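Local coordinates for segregation and condensation protein B (Chlorobium tepidum TLS, PDB 1T6S), which takes part in chromosome partitioning during cell division, probably as the ScpB subunit that works with an SMC protein in chromosome condensation, at residues S11-I16 with L28-T32; I16-P22 with G67-L71; R57-I61 with L71-F76; Q107-K111 with P147-T152. All coordinates share one frame; numbering follows the deposited sequence.

Interaction 1 of 4, residues S11-I16 with L28-T32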
loop_
_atom_site.group_PDB
_atom_site.type_symbol
_atom_site.label_atom_id
_atom_site.label_comp_id
_atom_site.label_asym_id
_atom_site.label_seq_id
_atom_site.Cartn_x
_atom_site.Cartn_y
_atom_site.Cartn_z
ATOM N N SER A 11 -36.698 -1.495 -3.143
ATOM C CA SER A 11 -35.634 -2.261 -3.795
ATOM C C SER A 11 -34.422 -1.363 -4.078
ATOM O O SER A 11 -33.278 -1.776 -3.896
ATOM C CB SER A 11 -36.138 -2.866 -5.095
ATOM O OG SER A 11 -37.275 -3.672 -4.835
ATOM N N LEU A 12 -34.670 -0.142 -4.545
ATOM C CA LEU A 12 -33.565 0.769 -4.811
ATOM C C LEU A 12 -32.807 1.025 -3.518
ATOM O O LEU A 12 -31.572 0.992 -3.490
ATOM C CB LEU A 12 -34.066 2.095 -5.369
ATOM C CG LEU A 12 -34.612 2.084 -6.804
ATOM C CD1 LEU A 12 -35.229 3.450 -7.110
ATOM C CD2 LEU A 12 -33.513 1.762 -7.805
ATOM N N GLU A 13 -33.543 1.295 -2.446
ATOM C CA GLU A 13 -32.906 1.546 -1.159
ATOM C C GLU A 13 -32.002 0.387 -0.733
ATOM O O GLU A 13 -30.829 0.587 -0.355
ATOM C CB GLU A 13 -33.955 1.773 -0.074
ATOM C CG GLU A 13 -33.338 1.859 1.310
ATOM C CD GLU A 13 -34.369 2.186 2.372
ATOM O OE1 GLU A 13 -34.620 3.395 2.611
ATOM O OE2 GLU A 13 -34.938 1.232 2.948
ATOM N N ALA A 14 -32.549 -0.822 -0.801
ATOM C CA ALA A 14 -31.801 -2.027 -0.412
ATOM C C ALA A 14 -30.536 -2.226 -1.249
ATOM O O ALA A 14 -29.499 -2.608 -0.722
ATOM C CB ALA A 14 -32.703 -3.253 -0.537
ATOM N N LEU A 15 -30.627 -1.969 -2.552
ATOM C CA LEU A 15 -29.465 -2.135 -3.428
ATOM C C LEU A 15 -28.397 -1.071 -3.133
ATOM O O LEU A 15 -27.224 -1.395 -2.919
ATOM C CB LEU A 15 -29.906 -2.088 -4.904
ATOM C CG LEU A 15 -30.726 -3.297 -5.419
ATOM C CD1 LEU A 15 -31.346 -2.995 -6.775
ATOM C CD2 LEU A 15 -29.811 -4.543 -5.536
ATOM N N ILE A 16 -28.806 0.195 -3.099
ATOM C CA ILE A 16 -27.868 1.275 -2.820
ATOM C C ILE A 16 -27.269 1.105 -1.423
ATOM O O ILE A 16 -26.077 1.327 -1.205
ATOM C CB ILE A 16 -28.557 2.654 -2.933
ATOM C CG1 ILE A 16 -29.102 2.825 -4.361
ATOM C CG2 ILE A 16 -27.557 3.785 -2.610
ATOM C CD1 ILE A 16 -29.909 4.086 -4.583
ATOM N N LEU A 28 -28.713 -0.621 -11.400
ATOM C CA LEU A 28 -30.008 -0.580 -10.733
ATOM C C LEU A 28 -31.172 -0.993 -11.647
ATOM O O LEU A 28 -32.111 -1.648 -11.188
ATOM C CB LEU A 28 -30.267 0.816 -10.136
ATOM C CG LEU A 28 -29.349 1.174 -8.949
ATOM C CD1 LEU A 28 -29.532 2.637 -8.533
ATOM C CD2 LEU A 28 -29.643 0.231 -7.771
ATOM N N SER A 29 -31.131 -0.614 -12.924
ATOM C CA SER A 29 -32.210 -0.980 -13.851
ATOM C C SER A 29 -32.167 -2.483 -14.196
ATOM O O SER A 29 -33.210 -3.118 -14.350
ATOM C CB SER A 29 -32.112 -0.175 -15.160
ATOM O OG SER A 29 -32.033 1.220 -14.900
ATOM N N GLN A 30 -30.969 -3.045 -14.313
ATOM C CA GLN A 30 -30.843 -4.466 -14.644
ATOM C C GLN A 30 -31.339 -5.353 -13.516
ATOM O O GLN A 30 -32.043 -6.330 -13.752
ATOM C CB GLN A 30 -29.383 -4.841 -14.956
ATOM C CG GLN A 30 -29.180 -6.345 -15.219
ATOM C CD GLN A 30 -27.721 -6.782 -15.208
ATOM O OE1 GLN A 30 -26.946 -6.368 -14.346
ATOM N NE2 GLN A 30 -27.347 -7.638 -16.160
ATOM N N ILE A 31 -30.981 -5.015 -12.283
ATOM C CA ILE A 31 -31.387 -5.844 -11.151
ATOM C C ILE A 31 -32.874 -5.732 -10.791
ATOM O O ILE A 31 -33.509 -6.729 -10.452
ATOM C CB ILE A 31 -30.509 -5.542 -9.904
ATOM C CG1 ILE A 31 -29.035 -5.847 -10.231
ATOM C CG2 ILE A 31 -30.982 -6.385 -8.717
ATOM C CD1 ILE A 31 -28.027 -5.497 -9.121
ATOM N N THR A 32 -33.435 -4.533 -10.881
ATOM C CA THR A 32 -34.846 -4.339 -10.562
ATOM C C THR A 32 -35.722 -4.644 -11.777
ATOM O O THR A 32 -36.950 -4.569 -11.709
ATOM C CB THR A 32 -35.107 -2.877 -10.084
ATOM O OG1 THR A 32 -34.802 -1.957 -11.139
ATOM C CG2 THR A 32 -34.226 -2.544 -8.885
#
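L15 and L28 have nearly the same chi1, -70° and -68°, which sets each CG anti to its carbonyl carbon and lets the two side chains run antiparallel alongside one another. They pack helix 2-18 against helix 25-31, the first two helices of the N-terminal winged-helix fold. L28 CD2 lies 3.7 Å from L15 CB, and L15 CD1 also touches it. The other branch, L28 CD1, lies 4.1 Å from L12 CD2 and 4.2 Å from I16 CG1; both of those side chains lie nearly perpendicular to L28. L15 in turn divides its two methyls: CD2 goes to I31 CG2 at 3.9 Å, while CD1 meets T32 CG2 at 3.6 Å. Helix 38-55 covers the deeper side, where L41 touches both L12 and L28. The rotation of T32 serves two partners: chi1 of 63° directs OG1 back to the preceding turn while CG2 faces L15. There T32 OG1 donates to L28 O at 2.7 Å, and T32 N bonds to the same oxygen from the opposite face of its carbonyl plane.

Interaction 2 of 4, residues I16-P22 with G67-L71. With NO3 (nitrate ion), chain D.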
loop_
_atom_site.group_PDB
_atom_site.type_symbol
_atom_site.label_atom_id
_atom_site.label_comp_id
_atom_site.label_asym_id
_atom_site.label_seq_id
_atom_site.Cartn_x
_atom_site.Cartn_y
_atom_site.Cartn_z
ATOM N N ILE A 16 -28.806 0.195 -3.099
ATOM C CA ILE A 16 -27.868 1.275 -2.820
ATOM C C ILE A 16 -27.269 1.105 -1.423
ATOM O O ILE A 16 -26.077 1.327 -1.205
ATOM C CB ILE A 16 -28.557 2.654 -2.933
ATOM C CG1 ILE A 16 -29.102 2.825 -4.361
ATOM C CG2 ILE A 16 -27.557 3.785 -2.610
ATOM C CD1 ILE A 16 -29.909 4.086 -4.583
ATOM N N PHE A 17 -28.094 0.693 -0.473
ATOM C CA PHE A 17 -27.613 0.485 0.879
ATOM C C PHE A 17 -26.619 -0.679 0.988
ATOM O O PHE A 17 -25.621 -0.569 1.687
ATOM C CB PHE A 17 -28.789 0.219 1.798
ATOM C CG PHE A 17 -28.406 0.100 3.230
ATOM C CD1 PHE A 17 -28.492 1.199 4.074
ATOM C CD2 PHE A 17 -27.973 -1.118 3.745
ATOM C CE1 PHE A 17 -28.158 1.085 5.422
ATOM C CE2 PHE A 17 -27.634 -1.247 5.087
ATOM C CZ PHE A 17 -27.729 -0.143 5.925
ATOM N N SER A 18 -26.894 -1.787 0.303
ATOM C CA SER A 18 -26.033 -2.969 0.336
ATOM C C SER A 18 -24.720 -2.834 -0.427
ATOM O O SER A 18 -23.744 -3.528 -0.128
ATOM C CB SER A 18 -26.763 -4.178 -0.264
ATOM O OG SER A 18 -27.913 -4.526 0.474
ATOM N N SER A 19 -24.726 -1.968 -1.436
ATOM C CA SER A 19 -23.581 -1.741 -2.302
ATOM C C SER A 19 -22.288 -1.458 -1.577
ATOM O O SER A 19 -22.245 -0.686 -0.620
ATOM C CB SER A 19 -23.864 -0.582 -3.268
ATOM O OG SER A 19 -24.157 0.606 -2.558
ATOM N N GLU A 20 -21.222 -2.089 -2.047
ATOM C CA GLU A 20 -19.927 -1.877 -1.437
ATOM C C GLU A 20 -19.172 -0.954 -2.383
ATOM O O GLU A 20 -17.973 -0.733 -2.234
ATOM C CB GLU A 20 -19.230 -3.229 -1.228
ATOM C CG GLU A 20 -20.194 -4.270 -0.645
ATOM C CD GLU A 20 -19.511 -5.498 -0.047
ATOM O OE1 GLU A 20 -18.560 -6.020 -0.666
ATOM O OE2 GLU A 20 -19.948 -5.950 1.038
ATOM N N GLU A 21 -19.916 -0.412 -3.350
ATOM C CA GLU A 21 -19.412 0.540 -4.353
ATOM C C GLU A 21 -20.588 1.362 -4.891
ATOM O O GLU A 21 -21.719 0.887 -4.903
ATOM C CB GLU A 21 -18.754 -0.199 -5.524
ATOM C CG GLU A 21 -17.395 -0.782 -5.209
ATOM C CD GLU A 21 -16.769 -1.501 -6.392
ATOM O OE1 GLU A 21 -15.570 -1.871 -6.304
ATOM O OE2 GLU A 21 -17.468 -1.706 -7.406
ATOM N N PRO A 22 -20.340 2.612 -5.330
ATOM C CA PRO A 22 -21.425 3.445 -5.872
ATOM C C PRO A 22 -22.148 2.639 -6.957
ATOM O O PRO A 22 -21.506 1.952 -7.761
ATOM C CB PRO A 22 -20.679 4.654 -6.450
ATOM C CG PRO A 22 -19.511 4.805 -5.505
ATOM C CD PRO A 22 -19.057 3.341 -5.334
ATOM N N GLY A 67 -22.686 7.554 -9.829
ATOM C CA GLY A 67 -22.849 6.438 -8.913
ATOM C C GLY A 67 -23.528 6.901 -7.631
ATOM O O GLY A 67 -23.092 7.880 -7.020
ATOM N N TYR A 68 -24.602 6.229 -7.222
ATOM C CA TYR A 68 -25.290 6.618 -5.990
ATOM C C TYR A 68 -24.754 5.856 -4.786
ATOM O O TYR A 68 -24.464 4.667 -4.881
ATOM C CB TYR A 68 -26.803 6.365 -6.081
ATOM C CG TYR A 68 -27.545 7.224 -7.080
ATOM C CD1 TYR A 68 -27.696 6.819 -8.411
ATOM C CD2 TYR A 68 -28.102 8.446 -6.693
ATOM C CE1 TYR A 68 -28.391 7.620 -9.336
ATOM C CE2 TYR A 68 -28.790 9.251 -7.606
ATOM C CZ TYR A 68 -28.930 8.836 -8.918
ATOM O OH TYR A 68 -29.598 9.649 -9.813
ATOM N N ARG A 69 -24.614 6.542 -3.656
ATOM C CA ARG A 69 -24.167 5.884 -2.422
ATOM C C ARG A 69 -24.668 6.664 -1.215
ATOM O O ARG A 69 -24.949 7.858 -1.309
ATOM C CB ARG A 69 -22.633 5.775 -2.358
ATOM C CG ARG A 69 -21.892 7.048 -1.917
ATOM C CD ARG A 69 -22.118 8.239 -2.847
ATOM N NE ARG A 69 -21.659 8.068 -4.237
ATOM C CZ ARG A 69 -20.395 7.880 -4.627
ATOM N NH1 ARG A 69 -19.408 7.807 -3.745
ATOM N NH2 ARG A 69 -20.101 7.833 -5.921
ATOM N N PHE A 70 -24.792 5.976 -0.088
ATOM C CA PHE A 70 -25.212 6.597 1.158
ATOM C C PHE A 70 -24.014 7.274 1.787
ATOM O O PHE A 70 -22.883 6.806 1.641
ATOM C CB PHE A 70 -25.719 5.543 2.145
ATOM C CG PHE A 70 -27.168 5.196 1.978
ATOM C CD1 PHE A 70 -27.560 4.177 1.117
ATOM C CD2 PHE A 70 -28.150 5.910 2.672
ATOM C CE1 PHE A 70 -28.912 3.867 0.942
ATOM C CE2 PHE A 70 -29.507 5.609 2.507
ATOM C CZ PHE A 70 -29.888 4.586 1.641
ATOM N N LEU A 71 -24.265 8.374 2.483
ATOM C CA LEU A 71 -23.225 9.112 3.205
ATOM C C LEU A 71 -23.893 9.645 4.473
ATOM O O LEU A 71 -25.074 9.996 4.440
ATOM C CB LEU A 71 -22.703 10.279 2.359
ATOM C CG LEU A 71 -21.230 10.289 1.936
ATOM C CD1 LEU A 71 -20.802 8.954 1.359
ATOM C CD2 LEU A 71 -21.037 11.400 0.907
HETATM N N NO3 D . -21.361 -3.149 -5.345
HETATM O O1 NO3 D . -20.949 -3.690 -6.394
HETATM O O2 NO3 D . -22.021 -2.146 -5.467
HETATM O O3 NO3 D . -21.064 -3.675 -4.283
HETATM O O HOH W 1 -24.047 3.231 -0.469
#
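G67 O is gripped twice by R69, the arginine whose guanidinium lies against P22: NE donates at 3.1 Å and NH2 at 3.2 Å. Both nitrogens approach from one face of the G67 carbonyl plane and well above it, yet the oxygen lies in the guanidinium plane. This holds the flat group in place on strand 67-72, part of the wing of the N-terminal winged helix, where the loop after helix 2-18 reaches the hairpin. The bends at chi2 and chi3 of R69 fold it back along its own strand, and P22 comes over one guanidinium face with CG 3.1 Å from R69 NH2. P22 also offers its CA-H to Y68 O, and the Y68 backbone bonds to V23, so the loop runs beside the strand. At the other end of the contact the edge of the F17 ring is directed at the face of F70, with centroids 5.7 Å apart and planes at 74°, an edge-to-face pair. F17 CB adds a contact with F70 CE1. I16 wedges beside them, its CG2 3.7 Å from F70 CD1 and its CD1 on Y68 CB. A nitrate, probably from the crystallisation liquor, accepts from E20 N. One water joins helix end and strand, donating to I16 O at 2.9 Å and accepting from F70 N at 2.9 Å.

Interaction 3 of 4, residues R57-I61 with L71-F76; sequences RTFRI and LTEPEF
R60 and L71 satisfy each other's backbones in the wing hairpin of the N-terminal winged helix: R60 N donates to L71 O at 2.9 Å and L71 N returns the bond to R60 O at 2.9 Å. They form an antiparallel hydrogen-bonded pair; the next, F59 with T72, is non-hydrogen-bonded. Beyond it E73 N donates to T58 O at 2.8 Å with an N-H...O angle of 166°, extending the ladder as the second strand turns off. T58 O also receives the CA-H of T72. The R60 side chain curls back over its own strand, where NH1 serves two carbonyls, R57 O at 3.0 Å and F59 O at 2.8 Å, both of them in the guanidinium plane. NH2 is taken by E53 of helix 38-55 in a salt bridge. The E73 carboxylate stacks on the same guanidinium, planes 7° apart, with OE1 over its centre; R60 NH2 to E73 OE1 is a long 3.9 Å, so attraction here is between charges and no N-H is aimed at the oxygen. F76 N is satisfied by E73 O. That turn brings the F76 ring across T58, with F76 CZ 3.6 Å from T58 CG2.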
loop_
_atom_site.group_PDB
_atom_site.type_symbol
_atom_site.label_atom_id
_atom_site.label_comp_id
_atom_site.label_asym_id
_atom_site.label_seq_id
_atom_site.Cartn_x
_atom_site.Cartn_y
_atom_site.Cartn_z
ATOM N N ARG A 57 -33.481 10.471 9.820
ATOM C CA ARG A 57 -32.342 9.578 9.596
ATOM C C ARG A 57 -31.053 10.401 9.511
ATOM O O ARG A 57 -31.069 11.570 9.127
ATOM C CB ARG A 57 -32.541 8.776 8.311
ATOM C CG ARG A 57 -33.698 7.802 8.352
ATOM C CD ARG A 57 -33.352 6.554 9.152
ATOM N NE ARG A 57 -33.279 6.772 10.591
ATOM C CZ ARG A 57 -34.331 6.730 11.404
ATOM N NH1 ARG A 57 -35.537 6.482 10.922
ATOM N NH2 ARG A 57 -34.178 6.916 12.704
ATOM N N THR A 58 -29.933 9.782 9.865
ATOM C CA THR A 58 -28.647 10.476 9.868
ATOM C C THR A 58 -27.815 10.296 8.599
ATOM O O THR A 58 -26.631 10.635 8.572
ATOM C CB THR A 58 -27.821 10.018 11.084
ATOM O OG1 THR A 58 -27.595 8.598 11.011
ATOM C CG2 THR A 58 -28.570 10.351 12.379
ATOM N N PHE A 59 -28.440 9.766 7.553
ATOM C CA PHE A 59 -27.754 9.541 6.286
ATOM C C PHE A 59 -28.599 9.973 5.088
ATOM O O PHE A 59 -29.813 10.182 5.205
ATOM C CB PHE A 59 -27.370 8.060 6.161
ATOM C CG PHE A 59 -28.470 7.112 6.557
ATOM C CD1 PHE A 59 -29.569 6.918 5.741
ATOM C CD2 PHE A 59 -28.407 6.426 7.768
ATOM C CE1 PHE A 59 -30.593 6.052 6.121
ATOM C CE2 PHE A 59 -29.428 5.555 8.157
ATOM C CZ PHE A 59 -30.517 5.371 7.334
ATOM N N ARG A 60 -27.945 10.103 3.938
ATOM C CA ARG A 60 -28.612 10.515 2.697
ATOM C C ARG A 60 -27.947 9.865 1.509
ATOM O O ARG A 60 -26.759 9.543 1.557
ATOM C CB ARG A 60 -28.517 12.037 2.482
ATOM C CG ARG A 60 -29.199 12.906 3.527
ATOM C CD ARG A 60 -30.717 12.846 3.451
ATOM N NE ARG A 60 -31.338 13.781 4.393
ATOM C CZ ARG A 60 -31.447 13.576 5.702
ATOM N NH1 ARG A 60 -30.986 12.451 6.241
ATOM N NH2 ARG A 60 -31.992 14.510 6.481
ATOM N N ILE A 61 -28.716 9.682 0.440
ATOM C CA ILE A 61 -28.175 9.130 -0.792
ATOM C C ILE A 61 -27.657 10.303 -1.648
ATOM O O ILE A 61 -28.355 11.300 -1.862
ATOM C CB ILE A 61 -29.244 8.333 -1.599
ATOM C CG1 ILE A 61 -29.636 7.060 -0.826
ATOM C CG2 ILE A 61 -28.687 7.969 -2.968
ATOM C CD1 ILE A 61 -30.894 6.371 -1.341
ATOM N N LEU A 71 -24.265 8.374 2.483
ATOM C CA LEU A 71 -23.225 9.112 3.205
ATOM C C LEU A 71 -23.893 9.645 4.473
ATOM O O LEU A 71 -25.074 9.996 4.440
ATOM C CB LEU A 71 -22.703 10.279 2.359
ATOM C CG LEU A 71 -21.230 10.289 1.936
ATOM C CD1 LEU A 71 -20.802 8.954 1.359
ATOM C CD2 LEU A 71 -21.037 11.400 0.907
ATOM N N THR A 72 -23.171 9.685 5.591
ATOM C CA THR A 72 -23.769 10.210 6.821
ATOM C C THR A 72 -23.742 11.740 6.762
ATOM O O THR A 72 -22.894 12.327 6.090
ATOM C CB THR A 72 -23.046 9.730 8.129
ATOM O OG1 THR A 72 -21.630 9.874 7.995
ATOM C CG2 THR A 72 -23.386 8.258 8.423
ATOM N N GLU A 73 -24.682 12.363 7.461
ATOM C CA GLU A 73 -24.820 13.813 7.497
ATOM C C GLU A 73 -23.621 14.524 8.130
ATOM O O GLU A 73 -23.035 14.041 9.097
ATOM C CB GLU A 73 -26.107 14.180 8.245
ATOM C CG GLU A 73 -27.363 13.825 7.480
ATOM C CD GLU A 73 -27.638 14.801 6.346
ATOM O OE1 GLU A 73 -28.289 15.841 6.601
ATOM O OE2 GLU A 73 -27.189 14.543 5.201
ATOM N N PRO A 74 -23.248 15.698 7.587
ATOM C CA PRO A 74 -22.110 16.470 8.106
ATOM C C PRO A 74 -22.219 16.777 9.582
ATOM O O PRO A 74 -21.223 17.070 10.241
ATOM C CB PRO A 74 -22.108 17.727 7.229
ATOM C CG PRO A 74 -23.549 17.888 6.856
ATOM C CD PRO A 74 -23.956 16.456 6.536
ATOM N N GLU A 75 -23.431 16.679 10.112
ATOM C CA GLU A 75 -23.641 16.938 11.529
ATOM C C GLU A 75 -22.870 15.958 12.412
ATOM O O GLU A 75 -22.567 16.254 13.573
ATOM C CB GLU A 75 -25.128 16.864 11.864
ATOM C CG GLU A 75 -25.433 17.043 13.341
ATOM C CD GLU A 75 -26.919 17.118 13.611
ATOM O OE1 GLU A 75 -27.619 17.825 12.854
ATOM O OE2 GLU A 75 -27.385 16.480 14.580
ATOM N N PHE A 76 -22.555 14.783 11.876
ATOM C CA PHE A 76 -21.822 13.802 12.673
ATOM C C PHE A 76 -20.422 13.556 12.142
ATOM O O PHE A 76 -19.813 12.523 12.427
ATOM C CB PHE A 76 -22.598 12.486 12.716
ATOM C CG PHE A 76 -24.048 12.666 13.031
ATOM C CD1 PHE A 76 -24.949 12.990 12.020
ATOM C CD2 PHE A 76 -24.504 12.593 14.349
ATOM C CE1 PHE A 76 -26.287 13.246 12.310
ATOM C CE2 PHE A 76 -25.842 12.847 14.653
ATOM C CZ PHE A 76 -26.735 13.175 13.629
#

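Interaction 4 of 4, residues Q107-K111 with P147-T152. With NO3 (nitrate ion), chain N; NO3 (nitrate ion), chain C.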
loop_
_atom_site.group_PDB
_atom_site.type_symbol
_atom_site.label_atom_id
_atom_site.label_comp_id
_atom_site.label_asym_id
_atom_site.label_seq_id
_atom_site.Cartn_x
_atom_site.Cartn_y
_atom_site.Cartn_z
ATOM N N GLN A 107 15.971 5.174 -2.596
ATOM C CA GLN A 107 16.610 3.861 -2.594
ATOM C C GLN A 107 17.812 3.717 -3.543
ATOM O O GLN A 107 17.824 4.261 -4.652
ATOM C CB GLN A 107 15.574 2.773 -2.912
ATOM C CG GLN A 107 14.872 2.933 -4.275
ATOM C CD GLN A 107 13.787 1.886 -4.498
ATOM O OE1 GLN A 107 14.003 0.698 -4.269
ATOM N NE2 GLN A 107 12.619 2.325 -4.952
ATOM N N PRO A 108 18.855 2.990 -3.103
ATOM C CA PRO A 108 18.967 2.320 -1.800
ATOM C C PRO A 108 19.316 3.357 -0.734
ATOM O O PRO A 108 20.207 4.181 -0.932
ATOM C CB PRO A 108 20.074 1.287 -2.037
ATOM C CG PRO A 108 20.927 1.928 -3.067
ATOM C CD PRO A 108 19.922 2.534 -4.014
ATOM N N VAL A 109 18.600 3.317 0.389
ATOM C CA VAL A 109 18.804 4.283 1.469
ATOM C C VAL A 109 18.830 3.633 2.851
ATOM O O VAL A 109 18.123 2.656 3.102
ATOM C CB VAL A 109 17.684 5.380 1.421
ATOM C CG1 VAL A 109 16.324 4.762 1.711
ATOM C CG2 VAL A 109 17.988 6.488 2.404
ATOM N N THR A 110 19.659 4.188 3.736
ATOM C CA THR A 110 19.808 3.696 5.109
ATOM C C THR A 110 18.844 4.391 6.074
ATOM O O THR A 110 18.259 5.419 5.747
ATOM C CB THR A 110 21.216 3.990 5.661
ATOM O OG1 THR A 110 21.344 5.402 5.880
ATOM C CG2 THR A 110 22.293 3.543 4.677
ATOM N N LYS A 111 18.720 3.834 7.278
ATOM C CA LYS A 111 17.874 4.424 8.303
ATOM C C LYS A 111 18.397 5.819 8.644
ATOM O O LYS A 111 17.624 6.765 8.798
ATOM C CB LYS A 111 17.879 3.580 9.579
ATOM C CG LYS A 111 17.167 2.254 9.461
ATOM C CD LYS A 111 16.989 1.592 10.825
ATOM C CE LYS A 111 16.211 0.287 10.684
ATOM N NZ LYS A 111 16.023 -0.415 11.995
ATOM N N PRO A 147 25.987 0.423 7.330
ATOM C CA PRO A 147 24.561 0.214 7.613
ATOM C C PRO A 147 23.777 -0.341 6.426
ATOM O O PRO A 147 24.115 -0.093 5.276
ATOM C CB PRO A 147 24.080 1.600 8.034
ATOM C CG PRO A 147 24.994 2.529 7.227
ATOM C CD PRO A 147 26.343 1.855 7.352
ATOM N N LEU A 148 22.734 -1.106 6.731
ATOM C CA LEU A 148 21.874 -1.708 5.721
ATOM C C LEU A 148 21.150 -0.630 4.927
ATOM O O LEU A 148 20.757 0.405 5.485
ATOM C CB LEU A 148 20.833 -2.608 6.395
ATOM C CG LEU A 148 21.378 -3.826 7.153
ATOM C CD1 LEU A 148 20.267 -4.547 7.920
ATOM C CD2 LEU A 148 22.014 -4.759 6.135
ATOM N N GLN A 149 20.992 -0.877 3.627
ATOM C CA GLN A 149 20.286 0.027 2.714
ATOM C C GLN A 149 19.007 -0.675 2.332
ATOM O O GLN A 149 18.997 -1.899 2.181
ATOM C CB GLN A 149 21.101 0.266 1.445
ATOM C CG GLN A 149 22.447 0.897 1.681
ATOM C CD GLN A 149 23.257 0.943 0.413
ATOM O OE1 GLN A 149 23.579 -0.098 -0.161
ATOM N NE2 GLN A 149 23.577 2.146 -0.043
ATOM N N TYR A 150 17.929 0.082 2.166
ATOM C CA TYR A 150 16.642 -0.516 1.807
ATOM C C TYR A 150 16.100 -0.052 0.476
ATOM O O TYR A 150 16.472 1.006 -0.017
ATOM C CB TYR A 150 15.604 -0.241 2.893
ATOM C CG TYR A 150 16.015 -0.741 4.254
ATOM C CD1 TYR A 150 16.796 0.040 5.105
ATOM C CD2 TYR A 150 15.671 -2.019 4.670
ATOM C CE1 TYR A 150 17.226 -0.458 6.344
ATOM C CE2 TYR A 150 16.097 -2.514 5.891
ATOM C CZ TYR A 150 16.872 -1.732 6.719
ATOM O OH TYR A 150 17.297 -2.254 7.916
ATOM N N GLY A 151 15.221 -0.866 -0.101
ATOM C CA GLY A 151 14.601 -0.533 -1.374
ATOM C C GLY A 151 13.204 -1.134 -1.360
ATOM O O GLY A 151 12.914 -1.958 -0.501
ATOM N N THR A 152 12.339 -0.725 -2.284
ATOM C CA THR A 152 10.985 -1.262 -2.340
ATOM C C THR A 152 11.031 -2.670 -2.953
ATOM O O THR A 152 12.038 -3.055 -3.542
ATOM C CB THR A 152 10.040 -0.340 -3.178
ATOM O OG1 THR A 152 10.661 -0.036 -4.431
ATOM C CG2 THR A 152 9.745 0.968 -2.420
HETATM N N NO3 N . 9.540 2.155 -6.617
HETATM O O1 NO3 N . 8.988 2.690 -7.598
HETATM O O2 NO3 N . 10.546 1.524 -6.834
HETATM O O3 NO3 N . 9.027 2.304 -5.524
HETATM N N NO3 C . 12.901 1.394 12.131
HETATM O O1 NO3 C . 14.040 1.605 12.610
HETATM O O2 NO3 C . 12.408 2.282 11.500
HETATM O O3 NO3 C . 12.397 0.324 12.340
HETATM O O HOH W 2 22.450 4.532 0.681
HETATM O O HOH W 3 20.094 1.314 7.957
#
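Q107 lies nearly perpendicular to T152, and its amide makes two bonds there: T152 N donates to Q107 OE1 at 3.0 Å, from above the carbonyl plane, while Q107 NE2 donates to T152 OG1 at 3.1 Å. Q107 CG sits between its backbone N and carbonyl carbon (chi1 59°), with the chain extended beyond, which carries the amide over to T152. P108, which follows a cis peptide bond, and Q149 run alongside each other in the same direction, and their CB atoms are 3.8 Å apart. Water joins P108 O to Q149 NE2. Alongside these pairs the backbones meet in a short antiparallel bridge: Y150 N donates to V109 O at 2.7 Å, and V109 N reaches Y150 O in its carbonyl plane, on a lone pair. V109 O also lies at the edge of the Y150 ring. T110 slants across P147, CG2 to CG 3.9 Å, while its OG1, at the N-cap of helix 111-118, accepts from E113 N. K111 runs obliquely past Y150, with CE 3.9 Å from Y150 OH, and NZ binds a nitrate probably left from crystallisation. In this second winged helix, strand 109-110 edges the sheet, strand 148-152 lies between it and strand 135-140, and Y150 packs on V137 and on I126 and L130 of helix 125-131, while T152 meets helix 87-106.

Overall arrangement
Interactions 1, 2 and 3 form one continuous patch in the N-terminal winged helix. Interactions 1 and 2 share I16 on helix 2-18, with centres about 10 Å apart; interactions 2 and 3 share L71 on strand 67-72, with centres about 13 Å apart. Together they connect the first two helices to the hairpin 59-64/67-72, and the segments of interaction 2 alternate along the chain with those of the other two. Interaction 4 comes last in sequence, on the opposite side of the chain's centre, its centre about 42 to 51 Å from the others and touching none. It belongs to the three-stranded sheet of a second winged helix, giving an elongated, two-domain subunit.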